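Local coordinates for transcriptional regulator, LacI family protein (Rhodococcus jostii, PDB 3K9C) that probably acts as a DNA-binding transcription factor of the LacI family, with a two-lobed effector-binding core of the periplasmic-binding-protein type, at residues Ser216-Asp221 with Ala273-Val278; Tyr220-Leu225 with Met233-Gln238. All blocks are in the same frame, centred on the assembly; numbering follows the deposited sequence.

Interaction 1 (216-221 with 273-278) and interaction 2 (220-225 with 233-238) share Tyr220 and Asp221; their centres lie about 11 Å apart. Along the chain the order is 216-221, 220-225, 233-238, 273-278, so both segments of interaction 2 precede 273-278. Interaction 1, its centre about 17 Å from that of the chain, fastens the C-terminal tail to strand 216-218, outermost in the four-stranded parallel sheet of one lobe. Interaction 2, about 9 Å from the chain centre, links that lobe's chain to strand 235-237, at the border of the seven-stranded mixed sheet, beside a bound glycerol. Hydrogen bonds probably join the two, from Thr234 N to Thr274 OG1 and from Gly219 N to Thr234 O.

Interaction 1. Residues Ser216-Asp221 with Ala273-Val278; sequences SVVGYD and ATTGPV
Ser216 turns its side chain into the loop formed by Thr274, Thr275 and Gly276. Its CB rests 3.7 Å from Thr274 O. Beyond it OG, held anti to the carbonyl carbon (chi1 -75°), passes 3.4 Å from Thr275 CA and accepts a hydrogen bond of 3.0 Å from Gly276 N, bent to 140° at the hydrogen. The same oxygen is hydrogen-bonded to a water that donates to Pro277 O, giving a second, indirect tie to the tail. With an alanine here, Gly276 N would probably lose this acceptor, and the water its serine partner. One residue on, Val217 is gripped through both its backbone polar atoms: its N donates to Thr274 O over 2.7 Å in a nearly straight bond, while its O accepts from Thr274 OG1 at 2.8 Å, the donor tilted 26° out of the carbonyl plane. Thr274 OG1 also accepts from Thr234 N, so this hydroxyl joins three parts of the chain. Thr275 CG2 lies 3.3 Å from Val217 O and presses on Val218 CG2 at 3.5 Å, a tight pair, while Thr275 OG1 is hydrogen-bonded to Thr234 OG1 and His120 NE2. Val218 touches helix 110-123 and Val217 touches helix 194-206. The tail thus lies along the outer edge of strand 216-218, whose backbone pairs with strand 188-191 in the parallel alpha/beta sheet of one lobe of a periplasmic-binding-protein-like fold.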
ATOM      1  N   SER B 216     -14.979  19.964  -5.086  1.00 23.45           N
ATOM      2  CA  SER B 216     -15.386  18.586  -4.834  1.00 22.51           C
ATOM      3  C   SER B 216     -14.415  17.645  -5.540  1.00 20.89           C
ATOM      4  O   SER B 216     -13.877  17.964  -6.604  1.00 22.44           O
ATOM      5  CB  SER B 216     -16.810  18.332  -5.334  1.00 21.42           C
ATOM      6  OG  SER B 216     -17.773  18.908  -4.466  1.00 22.19           O
ATOM      7  N   VAL B 217     -14.192  16.482  -4.943  1.00 19.99           N
ATOM      8  CA  VAL B 217     -13.272  15.508  -5.499  1.00 18.04           C
ATOM      9  C   VAL B 217     -13.888  14.118  -5.454  1.00 18.38           C
ATOM     10  O   VAL B 217     -14.515  13.753  -4.466  1.00 17.39           O
ATOM     11  CB  VAL B 217     -11.936  15.474  -4.690  1.00 17.66           C
ATOM     12  CG1 VAL B 217     -10.944  14.499  -5.337  1.00 17.00           C
ATOM     13  CG2 VAL B 217     -11.342  16.870  -4.612  1.00 17.30           C
ATOM     14  N   VAL B 218     -13.698  13.354  -6.525  1.00 16.53           N
ATOM     15  CA  VAL B 218     -14.196  11.983  -6.614  1.00 17.32           C
ATOM     16  C   VAL B 218     -13.037  11.058  -7.019  1.00 18.10           C
ATOM     17  O   VAL B 218     -12.261  11.380  -7.932  1.00 18.54           O
ATOM     18  CB  VAL B 218     -15.299  11.835  -7.681  1.00 16.81           C
ATOM     19  CG1 VAL B 218     -15.730  10.387  -7.762  1.00 15.92           C
ATOM     20  CG2 VAL B 218     -16.477  12.719  -7.341  1.00 18.48           C
ATOM     21  N   GLY B 219     -12.926   9.917  -6.349  1.00 17.24           N
ATOM     22  CA  GLY B 219     -11.875   8.973  -6.678  1.00 16.68           C
ATOM     23  C   GLY B 219     -12.458   7.796  -7.432  1.00 17.96           C
ATOM     24  O   GLY B 219     -13.548   7.893  -7.988  1.00 19.08           O
ATOM     25  N   TYR B 220     -11.735   6.682  -7.456  1.00 16.48           N
ATOM     26  CA  TYR B 220     -12.208   5.491  -8.133  1.00 18.65           C
ATOM     27  C   TYR B 220     -11.501   4.274  -7.535  1.00 17.79           C
ATOM     28  O   TYR B 220     -10.291   4.314  -7.291  1.00 18.49           O
ATOM     29  CB  TYR B 220     -11.935   5.602  -9.645  1.00 16.66           C
ATOM     30  CG  TYR B 220     -12.895   4.826 -10.518  1.00 15.87           C
ATOM     31  CD1 TYR B 220     -13.823   5.487 -11.332  1.00 17.16           C
ATOM     32  CD2 TYR B 220     -12.874   3.432 -10.547  1.00 17.09           C
ATOM     33  CE1 TYR B 220     -14.703   4.772 -12.155  1.00 17.55           C
ATOM     34  CE2 TYR B 220     -13.748   2.712 -11.356  1.00 17.18           C
ATOM     35  CZ  TYR B 220     -14.659   3.388 -12.154  1.00 17.48           C
ATOM     36  OH  TYR B 220     -15.544   2.677 -12.929  1.00 22.12           O
ATOM     37  N   ASP B 221     -12.288   3.222  -7.284  1.00 19.13           N
ATOM     38  CA  ASP B 221     -11.864   1.927  -6.721  1.00 20.85           C
ATOM     39  C   ASP B 221     -12.467   1.576  -5.358  1.00 22.51           C
ATOM     40  O   ASP B 221     -12.700   0.399  -5.071  1.00 24.49           O
ATOM     41  CB  ASP B 221     -10.332   1.818  -6.582  1.00 21.10           C
ATOM     42  CG  ASP B 221      -9.622   1.704  -7.920  1.00 23.32           C
ATOM     43  OD1 ASP B 221     -10.283   1.406  -8.939  1.00 24.29           O
ATOM     44  OD2 ASP B 221      -8.392   1.902  -7.945  1.00 25.45           O
ATOM     45  N   ALA B 273     -17.536  12.279   2.154  1.00 24.46           N
ATOM     46  CA  ALA B 273     -17.523  13.718   2.399  1.00 24.07           C
ATOM     47  C   ALA B 273     -16.687  14.624   1.494  1.00 23.76           C
ATOM     48  O   ALA B 273     -16.478  15.797   1.825  1.00 24.13           O
ATOM     49  CB  ALA B 273     -17.133  13.960   3.855  1.00 23.95           C
ATOM     50  N   THR B 274     -16.208  14.115   0.362  1.00 22.39           N
ATOM     51  CA  THR B 274     -15.393  14.944  -0.526  1.00 22.65           C
ATOM     52  C   THR B 274     -16.152  15.573  -1.691  1.00 23.27           C
ATOM     53  O   THR B 274     -15.544  16.158  -2.587  1.00 22.95           O
ATOM     54  CB  THR B 274     -14.185  14.157  -1.087  1.00 21.78           C
ATOM     55  OG1 THR B 274     -14.649  12.981  -1.766  1.00 21.33           O
ATOM     56  CG2 THR B 274     -13.241  13.764   0.048  1.00 22.25           C
ATOM     57  N   THR B 275     -17.476  15.448  -1.685  1.00 25.24           N
ATOM     58  CA  THR B 275     -18.298  16.046  -2.736  1.00 26.72           C
ATOM     59  C   THR B 275     -19.459  16.794  -2.098  1.00 28.75           C
ATOM     60  O   THR B 275     -19.892  16.453  -1.002  1.00 29.41           O
ATOM     61  CB  THR B 275     -18.858  14.983  -3.710  1.00 26.83           C
ATOM     62  OG1 THR B 275     -19.541  13.965  -2.971  1.00 29.81           O
ATOM     63  CG2 THR B 275     -17.736  14.359  -4.519  1.00 24.14           C
ATOM     64  N   GLY B 276     -19.948  17.827  -2.777  1.00 29.88           N
ATOM     65  CA  GLY B 276     -21.054  18.608  -2.253  1.00 28.56           C
ATOM     66  C   GLY B 276     -21.499  19.672  -3.235  1.00 29.37           C
ATOM     67  O   GLY B 276     -20.927  19.788  -4.317  1.00 28.85           O
ATOM     68  N   PRO B 277     -22.515  20.473  -2.889  1.00 30.25           N
ATOM     69  CA  PRO B 277     -22.990  21.522  -3.797  1.00 30.46           C
ATOM     70  C   PRO B 277     -21.856  22.424  -4.287  1.00 30.77           C
ATOM     71  O   PRO B 277     -20.881  22.661  -3.570  1.00 28.96           O
ATOM     72  CB  PRO B 277     -24.009  22.279  -2.947  1.00 30.66           C
ATOM     73  CG  PRO B 277     -24.548  21.206  -2.032  1.00 31.08           C
ATOM     74  CD  PRO B 277     -23.286  20.473  -1.630  1.00 31.25           C
ATOM     75  N   VAL B 278     -21.992  22.919  -5.512  1.00 31.47           N
ATOM     76  CA  VAL B 278     -20.993  23.809  -6.102  1.00 33.56           C
ATOM     77  C   VAL B 278     -20.939  25.101  -5.315  1.00 34.41           C
ATOM     78  O   VAL B 278     -21.968  25.587  -4.855  1.00 35.22           O
ATOM     79  CB  VAL B 278     -21.352  24.172  -7.546  1.00 33.55           C
ATOM     80  CG1 VAL B 278     -20.175  24.850  -8.242  1.00 32.06           C
ATOM     81  CG2 VAL B 278     -21.749  22.948  -8.268  1.00 35.77           C
TER
HETATM   82  O   HOH W   1     -18.263  21.331  -3.666  1.00 21.70           O

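Interaction 2. Residues Tyr220-Leu225 with Met233-Gln238; sequences YDDSRL and MTTISQ. With GOL (glycerol), chain D.
Tyr220 lays one face of its ring against Ile236, whose CB stands 3.8 Å from the ring centroid in a CH-pi contact, 15° off the normal. Ile236 CG2 lies over the rim at CZ, and Ile236 CD1 reaches past the rim beside Tyr220 CD1 and CE1. At the ring's edge Gln238 CG comes within 3.8 Å of Tyr220 CE2, the amide standing 78° from the ring plane, and a water bridges Tyr220 OH to Gln238 OE1. The backbone of Asp221 follows with a 2.7 Å hydrogen bond from its N to Ile236 O. With CG anti to the carbonyl carbon (chi1 -70°), its carboxylate lies beside the amide of Gln238, the planes roughly parallel; Gln238 NE2 donates to Asp221 OD1 over 2.8 Å, nearly along the C-O axis. Asp221 OD2 accepts from glycerol O3, and Gln238 NE2 also donates to glycerol O1 at 3.2 Å. Arg143 binds the same glycerol and makes a cation-pi contact with Tyr220. Asp221 and Gln238 also touch Phe25 on helix 24-39, and the glycerol, probably from the crystallisation liquor, may occupy the region between the lobes where LacI-family proteins take up their effector. Asp222 then crosses Thr235 at about a right angle: Thr235 CG2 packs 3.4 Å from Asp222 CA, while Asp222 N makes a weak hydrogen bond to Thr235 OG1, which is also hydrogen-bonded to Asp194 OD1. Asp222 OD1 forms a salt bridge with Arg272; Asp222 CB lies 3.8 Å from Ser237 CB, and Ser237 OG, hydrogen-bonded to Asp239 N, shares a water with Asp222 OD2.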
ATOM      1  N   TYR B 220     -11.735   6.682  -7.456  1.00 16.48           N
ATOM      2  CA  TYR B 220     -12.208   5.491  -8.133  1.00 18.65           C
ATOM      3  C   TYR B 220     -11.501   4.274  -7.535  1.00 17.79           C
ATOM      4  O   TYR B 220     -10.291   4.314  -7.291  1.00 18.49           O
ATOM      5  CB  TYR B 220     -11.935   5.602  -9.645  1.00 16.66           C
ATOM      6  CG  TYR B 220     -12.895   4.826 -10.518  1.00 15.87           C
ATOM      7  CD1 TYR B 220     -13.823   5.487 -11.332  1.00 17.16           C
ATOM      8  CD2 TYR B 220     -12.874   3.432 -10.547  1.00 17.09           C
ATOM      9  CE1 TYR B 220     -14.703   4.772 -12.155  1.00 17.55           C
ATOM     10  CE2 TYR B 220     -13.748   2.712 -11.356  1.00 17.18           C
ATOM     11  CZ  TYR B 220     -14.659   3.388 -12.154  1.00 17.48           C
ATOM     12  OH  TYR B 220     -15.544   2.677 -12.929  1.00 22.12           O
ATOM     13  N   ASP B 221     -12.288   3.222  -7.284  1.00 19.13           N
ATOM     14  CA  ASP B 221     -11.864   1.927  -6.721  1.00 20.85           C
ATOM     15  C   ASP B 221     -12.467   1.576  -5.358  1.00 22.51           C
ATOM     16  O   ASP B 221     -12.700   0.399  -5.071  1.00 24.49           O
ATOM     17  CB  ASP B 221     -10.332   1.818  -6.582  1.00 21.10           C
ATOM     18  CG  ASP B 221      -9.622   1.704  -7.920  1.00 23.32           C
ATOM     19  OD1 ASP B 221     -10.283   1.406  -8.939  1.00 24.29           O
ATOM     20  OD2 ASP B 221      -8.392   1.902  -7.945  1.00 25.45           O
ATOM     21  N   ASP B 222     -12.712   2.594  -4.533  1.00 24.28           N
ATOM     22  CA  ASP B 222     -13.228   2.416  -3.172  1.00 24.75           C
ATOM     23  C   ASP B 222     -12.235   1.527  -2.434  1.00 25.24           C
ATOM     24  O   ASP B 222     -12.596   0.483  -1.885  1.00 23.92           O
ATOM     25  CB  ASP B 222     -14.626   1.771  -3.157  1.00 23.26           C
ATOM     26  CG  ASP B 222     -15.290   1.833  -1.771  1.00 25.54           C
ATOM     27  OD1 ASP B 222     -14.987   2.772  -1.006  1.00 24.91           O
ATOM     28  OD2 ASP B 222     -16.128   0.960  -1.448  1.00 24.52           O
ATOM     29  N   SER B 223     -10.976   1.953  -2.440  1.00 24.76           N
ATOM     30  CA  SER B 223      -9.914   1.209  -1.783  1.00 26.02           C
ATOM     31  C   SER B 223      -9.776   1.710  -0.349  1.00 26.64           C
ATOM     32  O   SER B 223     -10.470   2.645   0.047  1.00 24.12           O
ATOM     33  CB  SER B 223      -8.597   1.389  -2.550  1.00 28.21           C
ATOM     34  OG  SER B 223      -8.120   2.715  -2.450  1.00 29.89           O
ATOM     35  N   ARG B 224      -8.879   1.092   0.417  1.00 26.33           N
ATOM     36  CA  ARG B 224      -8.673   1.459   1.817  1.00 28.14           C
ATOM     37  C   ARG B 224      -8.388   2.942   2.008  1.00 27.45           C
ATOM     38  O   ARG B 224      -8.702   3.515   3.049  1.00 26.03           O
ATOM     39  CB  ARG B 224      -7.522   0.644   2.429  1.00 30.05           C
ATOM     40  CG  ARG B 224      -6.136   0.981   1.890  1.00 32.50           C
ATOM     41  CD  ARG B 224      -5.041   0.240   2.661  1.00 34.62           C
ATOM     42  NE  ARG B 224      -4.999   0.625   4.071  1.00 34.51           N
ATOM     43  CZ  ARG B 224      -4.490   1.765   4.524  1.00 35.11           C
ATOM     44  NH1 ARG B 224      -3.966   2.643   3.677  1.00 36.01           N
ATOM     45  NH2 ARG B 224      -4.516   2.033   5.825  1.00 36.08           N
ATOM     46  N   LEU B 225      -7.796   3.565   0.999  1.00 29.91           N
ATOM     47  CA  LEU B 225      -7.468   4.984   1.073  1.00 29.70           C
ATOM     48  C   LEU B 225      -8.731   5.819   1.258  1.00 29.74           C
ATOM     49  O   LEU B 225      -8.759   6.739   2.064  1.00 29.03           O
ATOM     50  CB  LEU B 225      -6.764   5.419  -0.217  1.00 32.85           C
ATOM     51  CG  LEU B 225      -5.501   4.656  -0.627  1.00 34.94           C
ATOM     52  CD1 LEU B 225      -5.085   5.064  -2.024  1.00 34.24           C
ATOM     53  CD2 LEU B 225      -4.393   4.940   0.372  1.00 37.07           C
HETATM   54  N   MSE B 233     -13.350   9.832   1.357  1.00 23.73           N
HETATM   55  CA  MSE B 233     -13.401  10.117  -0.069  1.00 22.51           C
HETATM   56  C   MSE B 233     -14.577   9.520  -0.846  1.00 21.39           C
HETATM   57  O   MSE B 233     -14.833   8.313  -0.793  1.00 18.92           O
HETATM   58  CB  MSE B 233     -12.090   9.641  -0.687  1.00 25.56           C
HETATM   59  CG  MSE B 233     -11.830  10.069  -2.104  1.00 30.83           C
HETATM   60 SE   MSE B 233     -10.325   9.012  -2.673  1.00 42.39          SE
HETATM   61  CE  MSE B 233      -8.953  10.037  -1.776  1.00 34.24           C
ATOM     62  N   THR B 234     -15.299  10.385  -1.553  1.00 20.08           N
ATOM     63  CA  THR B 234     -16.408   9.952  -2.398  1.00 20.07           C
ATOM     64  C   THR B 234     -15.677   9.240  -3.530  1.00 19.82           C
ATOM     65  O   THR B 234     -14.695   9.770  -4.070  1.00 19.53           O
ATOM     66  CB  THR B 234     -17.202  11.162  -2.953  1.00 20.14           C
ATOM     67  OG1 THR B 234     -17.888  11.807  -1.878  1.00 20.23           O
ATOM     68  CG2 THR B 234     -18.209  10.721  -4.008  1.00 20.37           C
ATOM     69  N   THR B 235     -16.143   8.050  -3.889  1.00 18.94           N
ATOM     70  CA  THR B 235     -15.467   7.263  -4.911  1.00 19.79           C
ATOM     71  C   THR B 235     -16.415   6.313  -5.632  1.00 20.53           C
ATOM     72  O   THR B 235     -17.592   6.223  -5.295  1.00 20.37           O
ATOM     73  CB  THR B 235     -14.335   6.431  -4.257  1.00 20.27           C
ATOM     74  OG1 THR B 235     -13.526   5.824  -5.264  1.00 21.40           O
ATOM     75  CG2 THR B 235     -14.925   5.342  -3.374  1.00 21.04           C
ATOM     76  N   ILE B 236     -15.885   5.605  -6.620  1.00 20.86           N
ATOM     77  CA  ILE B 236     -16.657   4.648  -7.394  1.00 20.93           C
ATOM     78  C   ILE B 236     -16.157   3.240  -7.113  1.00 22.84           C
ATOM     79  O   ILE B 236     -14.991   2.924  -7.374  1.00 21.84           O
ATOM     80  CB  ILE B 236     -16.531   4.933  -8.900  1.00 22.25           C
ATOM     81  CG1 ILE B 236     -17.188   6.274  -9.213  1.00 22.26           C
ATOM     82  CG2 ILE B 236     -17.170   3.819  -9.699  1.00 21.08           C
ATOM     83  CD1 ILE B 236     -16.852   6.781 -10.562  1.00 28.94           C
ATOM     84  N   SER B 237     -17.035   2.398  -6.575  1.00 20.95           N
ATOM     85  CA  SER B 237     -16.658   1.027  -6.261  1.00 22.62           C
ATOM     86  C   SER B 237     -16.730   0.102  -7.454  1.00 24.25           C
ATOM     87  O   SER B 237     -17.600   0.240  -8.312  1.00 26.05           O
ATOM     88  CB  SER B 237     -17.546   0.457  -5.154  1.00 24.35           C
ATOM     89  OG  SER B 237     -17.367  -0.947  -5.047  1.00 23.71           O
ATOM     90  N   GLN B 238     -15.802  -0.847  -7.493  1.00 25.48           N
ATOM     91  CA  GLN B 238     -15.753  -1.842  -8.550  1.00 25.85           C
ATOM     92  C   GLN B 238     -16.169  -3.168  -7.936  1.00 26.66           C
ATOM     93  O   GLN B 238     -16.171  -4.205  -8.601  1.00 27.79           O
ATOM     94  CB  GLN B 238     -14.339  -1.965  -9.095  1.00 27.25           C
ATOM     95  CG  GLN B 238     -13.787  -0.698  -9.689  1.00 26.50           C
ATOM     96  CD  GLN B 238     -12.773  -0.995 -10.771  1.00 25.73           C
ATOM     97  OE1 GLN B 238     -13.087  -1.649 -11.766  1.00 24.34           O
ATOM     98  NE2 GLN B 238     -11.549  -0.519 -10.583  1.00 25.17           N
TER
HETATM   99  C1  GOL D 349      -8.379   0.286 -12.505  1.00 35.07           C
HETATM  100  O1  GOL D 349      -9.054  -0.784 -12.500  1.00 35.33           O
HETATM  101  C2  GOL D 349      -8.042   0.621 -11.157  1.00 36.81           C
HETATM  102  O2  GOL D 349      -8.770   1.678 -11.236  1.00 33.58           O
HETATM  103  C3  GOL D 349      -6.681   1.098 -10.639  1.00 34.40           C
HETATM  104  O3  GOL D 349      -6.389   1.391  -9.457  1.00 33.61           O
HETATM  105  O   HOH W   2     -15.046  -0.219 -13.450  1.00 28.27           O
HETATM  106  O   HOH W   3     -16.678  -1.173  -2.628  1.00 29.44           O